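Local coordinates for putative two-component sensor histidine kinase protein (Sinorhizobium meliloti, PDB 3HCY) that probably transfers phosphate from ATP to a protein histidine as a sensor kinase with photoreceptor character, represented here by its GAF domain alone, at residues E88-F96 and K107-F118. Numbering follows the deposited sequence.
Sequences EGIAALGFF and KFMTYYDRPHRF
Met109 bends its thioether back over the ring of Phe95, and this Met-aromatic pair illustrates how a non-hydrogen-bonded position in an antiparallel hairpin can be filled. With CG anti to the carbonyl carbon (chi1 -52°) and further bends about CB-CG and CG-SD, Met109 lays CE over one face of the ring, 3.3 Å from the Phe95 centroid, while SD approaches obliquely. Lys107 runs alongside, its CE in the plane of the same ring at the edge; its NZ continues to a weak hydrogen bond with the carbonyl of His54. Further along this face, Leu93 CD2 meets the edge of the Tyr111 ring at CE1 (3.9 Å), and Tyr111 OH bonds Ser25 on strand 23-29.

The other face is turned toward helix 120-146. Here Phe96 and Phe108 lie nearly parallel, planes 25° apart, but slid so far that they barely overlap, whereas Thr110 OG1 lies at the Phe96 edge, 3.5 Å from CE2. Phe118 returns to this face, its ring meeting the backbone obliquely, CZ 3.4 Å from Leu93 O and CE2 4.0 Å from Gly94 CA.

At the far end Ala91 N and Ala92 N both donate to Tyr112 O, each at 2.9 Å, forming a classic beta bulge. The backbone bonds between the strands, with those to strands 23-29 and 67-69, thus take up much of the main-chain polarity of this GAF-domain hairpin, leaving largely apolar and aromatic contacts on its two faces.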
loop_
_atom_site.group_PDB
_atom_site.type_symbol
_atom_site.label_atom_id
_atom_site.label_comp_id
_atom_site.label_asym_id
_atom_site.label_seq_id
_atom_site.Cartn_x
_atom_site.Cartn_y
_atom_site.Cartn_z
ATOM N N GLU A 88 8.454 -13.494 23.989
ATOM C CA GLU A 88 7.226 -13.287 23.209
ATOM C C GLU A 88 7.003 -14.421 22.243
ATOM O O GLU A 88 5.891 -14.636 21.770
ATOM C CB GLU A 88 7.285 -11.954 22.437
ATOM C CG GLU A 88 6.056 -11.592 21.542
ATOM C CD GLU A 88 4.761 -11.428 22.302
ATOM O OE1 GLU A 88 4.847 -11.123 23.491
ATOM O OE2 GLU A 88 3.662 -11.621 21.723
ATOM N N GLY A 89 8.054 -15.174 21.957
ATOM C CA GLY A 89 7.940 -16.297 21.044
ATOM C C GLY A 89 8.409 -16.010 19.629
ATOM O O GLY A 89 8.141 -16.828 18.759
ATOM N N ILE A 90 9.115 -14.885 19.407
ATOM C CA ILE A 90 9.572 -14.431 18.069
ATOM C C ILE A 90 11.049 -14.815 17.808
ATOM O O ILE A 90 11.889 -14.675 18.712
ATOM C CB ILE A 90 9.479 -12.883 17.969
ATOM C CG1 ILE A 90 8.021 -12.441 17.977
ATOM C CG2 ILE A 90 10.299 -12.300 16.775
ATOM C CD1 ILE A 90 7.814 -11.080 18.679
ATOM N N ALA A 91 11.359 -15.268 16.582
ATOM C CA ALA A 91 12.697 -15.724 16.164
ATOM C C ALA A 91 13.332 -14.792 15.089
ATOM O O ALA A 91 14.553 -14.770 14.889
ATOM C CB ALA A 91 12.587 -17.171 15.604
ATOM N N ALA A 92 12.505 -14.066 14.349
ATOM C CA ALA A 92 13.006 -13.319 13.242
ATOM C C ALA A 92 12.150 -12.077 13.080
ATOM O O ALA A 92 10.965 -12.087 13.409
ATOM C CB ALA A 92 12.999 -14.173 11.997
ATOM N N LEU A 93 12.769 -10.986 12.631
ATOM C CA LEU A 93 12.028 -9.753 12.444
ATOM C C LEU A 93 12.577 -8.851 11.325
ATOM O O LEU A 93 13.775 -8.850 10.971
ATOM C CB LEU A 93 11.935 -8.948 13.750
ATOM C CG LEU A 93 12.330 -9.441 15.160
ATOM C CD1 LEU A 93 13.823 -9.828 15.261
ATOM C CD2 LEU A 93 11.982 -8.348 16.184
ATOM N N GLY A 94 11.644 -8.066 10.796
ATOM C CA GLY A 94 11.900 -7.158 9.689
ATOM C C GLY A 94 11.417 -5.781 10.065
ATOM O O GLY A 94 10.256 -5.610 10.448
ATOM N N PHE A 95 12.318 -4.816 9.958
ATOM C CA PHE A 95 11.996 -3.426 10.206
ATOM C C PHE A 95 12.005 -2.606 8.911
ATOM O O PHE A 95 13.020 -2.496 8.267
ATOM C CB PHE A 95 13.036 -2.769 11.106
ATOM C CG PHE A 95 13.339 -3.499 12.385
ATOM C CD1 PHE A 95 12.943 -2.957 13.608
ATOM C CD2 PHE A 95 14.122 -4.661 12.382
ATOM C CE1 PHE A 95 13.267 -3.582 14.791
ATOM C CE2 PHE A 95 14.452 -5.298 13.574
ATOM C CZ PHE A 95 14.024 -4.762 14.769
ATOM N N PHE A 96 10.882 -1.998 8.583
ATOM C CA PHE A 96 10.756 -1.203 7.397
ATOM C C PHE A 96 10.311 0.174 7.826
ATOM O O PHE A 96 9.242 0.312 8.390
ATOM C CB PHE A 96 9.731 -1.809 6.464
ATOM C CG PHE A 96 9.933 -3.268 6.239
ATOM C CD1 PHE A 96 10.752 -3.711 5.218
ATOM C CD2 PHE A 96 9.348 -4.205 7.096
ATOM C CE1 PHE A 96 10.960 -5.052 5.038
ATOM C CE2 PHE A 96 9.547 -5.564 6.920
ATOM C CZ PHE A 96 10.354 -5.986 5.896
ATOM N N LYS A 107 7.707 3.029 11.864
ATOM C CA LYS A 107 8.230 1.803 11.303
ATOM C C LYS A 107 7.098 0.802 11.292
ATOM O O LYS A 107 6.121 0.981 12.020
ATOM C CB LYS A 107 9.445 1.287 12.121
ATOM C CG LYS A 107 9.171 0.618 13.566
ATOM C CD LYS A 107 10.551 0.422 14.347
ATOM C CE LYS A 107 10.576 -0.626 15.496
ATOM N NZ LYS A 107 12.003 -0.781 16.058
ATOM N N PHE A 108 7.218 -0.216 10.448
ATOM C CA PHE A 108 6.319 -1.349 10.548
ATOM C C PHE A 108 7.153 -2.613 10.481
ATOM O O PHE A 108 8.227 -2.620 9.879
ATOM C CB PHE A 108 5.137 -1.304 9.519
ATOM C CG PHE A 108 5.299 -2.220 8.316
ATOM C CD1 PHE A 108 5.039 -3.555 8.413
ATOM C CD2 PHE A 108 5.695 -1.727 7.107
ATOM C CE1 PHE A 108 5.198 -4.383 7.318
ATOM C CE2 PHE A 108 5.863 -2.543 6.024
ATOM C CZ PHE A 108 5.631 -3.864 6.129
ATOM N N MET A 109 6.665 -3.643 11.169
ATOM C CA MET A 109 7.485 -4.774 11.546
ATOM C C MET A 109 6.756 -6.015 11.071
ATOM O O MET A 109 5.511 -6.123 11.198
ATOM C CB MET A 109 7.703 -4.879 13.095
ATOM C CG MET A 109 8.229 -3.643 13.873
ATOM S SD MET A 109 9.941 -3.412 13.607
ATOM C CE MET A 109 10.496 -5.101 13.706
ATOM N N THR A 110 7.546 -6.943 10.544
ATOM C CA THR A 110 7.078 -8.290 10.316
ATOM C C THR A 110 7.855 -9.145 11.290
ATOM O O THR A 110 9.028 -8.922 11.489
ATOM C CB THR A 110 7.431 -8.737 8.936
ATOM O OG1 THR A 110 8.825 -8.461 8.749
ATOM C CG2 THR A 110 6.602 -8.002 7.907
ATOM N N TYR A 111 7.183 -10.103 11.893
ATOM C CA TYR A 111 7.764 -10.992 12.887
ATOM C C TYR A 111 7.573 -12.418 12.373
ATOM O O TYR A 111 6.563 -12.720 11.713
ATOM C CB TYR A 111 7.041 -10.841 14.221
ATOM C CG TYR A 111 7.035 -9.443 14.781
ATOM C CD1 TYR A 111 8.143 -8.930 15.441
ATOM C CD2 TYR A 111 5.907 -8.624 14.690
ATOM C CE1 TYR A 111 8.142 -7.628 15.986
ATOM C CE2 TYR A 111 5.907 -7.315 15.239
ATOM C CZ TYR A 111 7.021 -6.849 15.880
ATOM O OH TYR A 111 7.060 -5.592 16.395
ATOM N N TYR A 112 8.539 -13.278 12.652
ATOM C CA TYR A 112 8.431 -14.690 12.318
ATOM C C TYR A 112 8.805 -15.504 13.544
ATOM O O TYR A 112 9.860 -15.252 14.156
ATOM C CB TYR A 112 9.370 -15.052 11.182
ATOM C CG TYR A 112 9.023 -14.380 9.876
ATOM C CD1 TYR A 112 8.329 -15.060 8.883
ATOM C CD2 TYR A 112 9.409 -13.063 9.629
ATOM C CE1 TYR A 112 8.047 -14.470 7.686
ATOM C CE2 TYR A 112 9.101 -12.453 8.435
ATOM C CZ TYR A 112 8.426 -13.159 7.464
ATOM O OH TYR A 112 8.113 -12.528 6.263
ATOM N N ASP A 113 7.945 -16.459 13.901
ATOM C CA ASP A 113 8.131 -17.285 15.093
ATOM C C ASP A 113 9.321 -18.306 14.975
ATOM O O ASP A 113 9.729 -18.912 15.956
ATOM C CB ASP A 113 6.840 -18.068 15.365
ATOM C CG ASP A 113 5.666 -17.192 15.679
ATOM O OD1 ASP A 113 5.927 -16.093 16.203
ATOM O OD2 ASP A 113 4.501 -17.630 15.420
ATOM N N ARG A 114 9.829 -18.545 13.777
ATOM C CA ARG A 114 11.051 -19.358 13.601
ATOM C C ARG A 114 11.943 -18.565 12.651
ATOM O O ARG A 114 11.486 -17.632 11.975
ATOM C CB ARG A 114 10.785 -20.789 13.087
ATOM C CG ARG A 114 10.225 -20.833 11.674
ATOM C CD ARG A 114 9.848 -22.248 11.145
ATOM N NE ARG A 114 9.347 -22.298 9.756
ATOM C CZ ARG A 114 8.081 -22.058 9.365
ATOM N NH1 ARG A 114 7.125 -21.695 10.246
ATOM N NH2 ARG A 114 7.754 -22.165 8.071
ATOM N N PRO A 115 13.237 -18.891 12.639
ATOM C CA PRO A 115 14.180 -18.195 11.774
ATOM C C PRO A 115 13.700 -18.010 10.352
ATOM O O PRO A 115 12.927 -18.811 9.834
ATOM C CB PRO A 115 15.389 -19.109 11.798
ATOM C CG PRO A 115 15.382 -19.676 13.179
ATOM C CD PRO A 115 13.933 -19.773 13.599
ATOM N N HIS A 116 14.189 -16.951 9.730
ATOM C CA HIS A 116 13.695 -16.575 8.431
ATOM C C HIS A 116 14.693 -15.703 7.621
ATOM O O HIS A 116 15.083 -14.617 8.049
ATOM C CB HIS A 116 12.347 -15.863 8.635
ATOM C CG HIS A 116 11.690 -15.444 7.370
ATOM N ND1 HIS A 116 12.017 -14.267 6.728
ATOM C CD2 HIS A 116 10.721 -16.023 6.633
ATOM C CE1 HIS A 116 11.272 -14.140 5.645
ATOM N NE2 HIS A 116 10.481 -15.194 5.562
ATOM N N ARG A 117 15.116 -16.214 6.469
ATOM C CA ARG A 117 15.804 -15.435 5.411
ATOM C C ARG A 117 14.860 -14.579 4.537
ATOM O O ARG A 117 13.806 -15.017 4.095
ATOM C CB ARG A 117 16.564 -16.399 4.510
ATOM C CG ARG A 117 15.604 -17.233 3.615
ATOM C CD ARG A 117 14.158 -17.617 4.278
ATOM N NE ARG A 117 14.235 -18.610 5.380
ATOM C CZ ARG A 117 13.208 -19.059 6.123
ATOM N NH1 ARG A 117 11.958 -18.612 5.960
ATOM N NH2 ARG A 117 13.451 -19.964 7.071
ATOM N N PHE A 118 15.258 -13.367 4.250
ATOM C CA PHE A 118 14.318 -12.485 3.608
ATOM C C PHE A 118 14.520 -12.475 2.099
ATOM O O PHE A 118 15.509 -11.959 1.602
ATOM C CB PHE A 118 14.376 -11.082 4.217
ATOM C CG PHE A 118 13.936 -11.035 5.670
ATOM C CD1 PHE A 118 14.713 -11.618 6.677
ATOM C CD2 PHE A 118 12.739 -10.431 6.035
ATOM C CE1 PHE A 118 14.301 -11.559 8.013
ATOM C CE2 PHE A 118 12.330 -10.378 7.371
ATOM C CZ PHE A 118 13.090 -10.916 8.349
#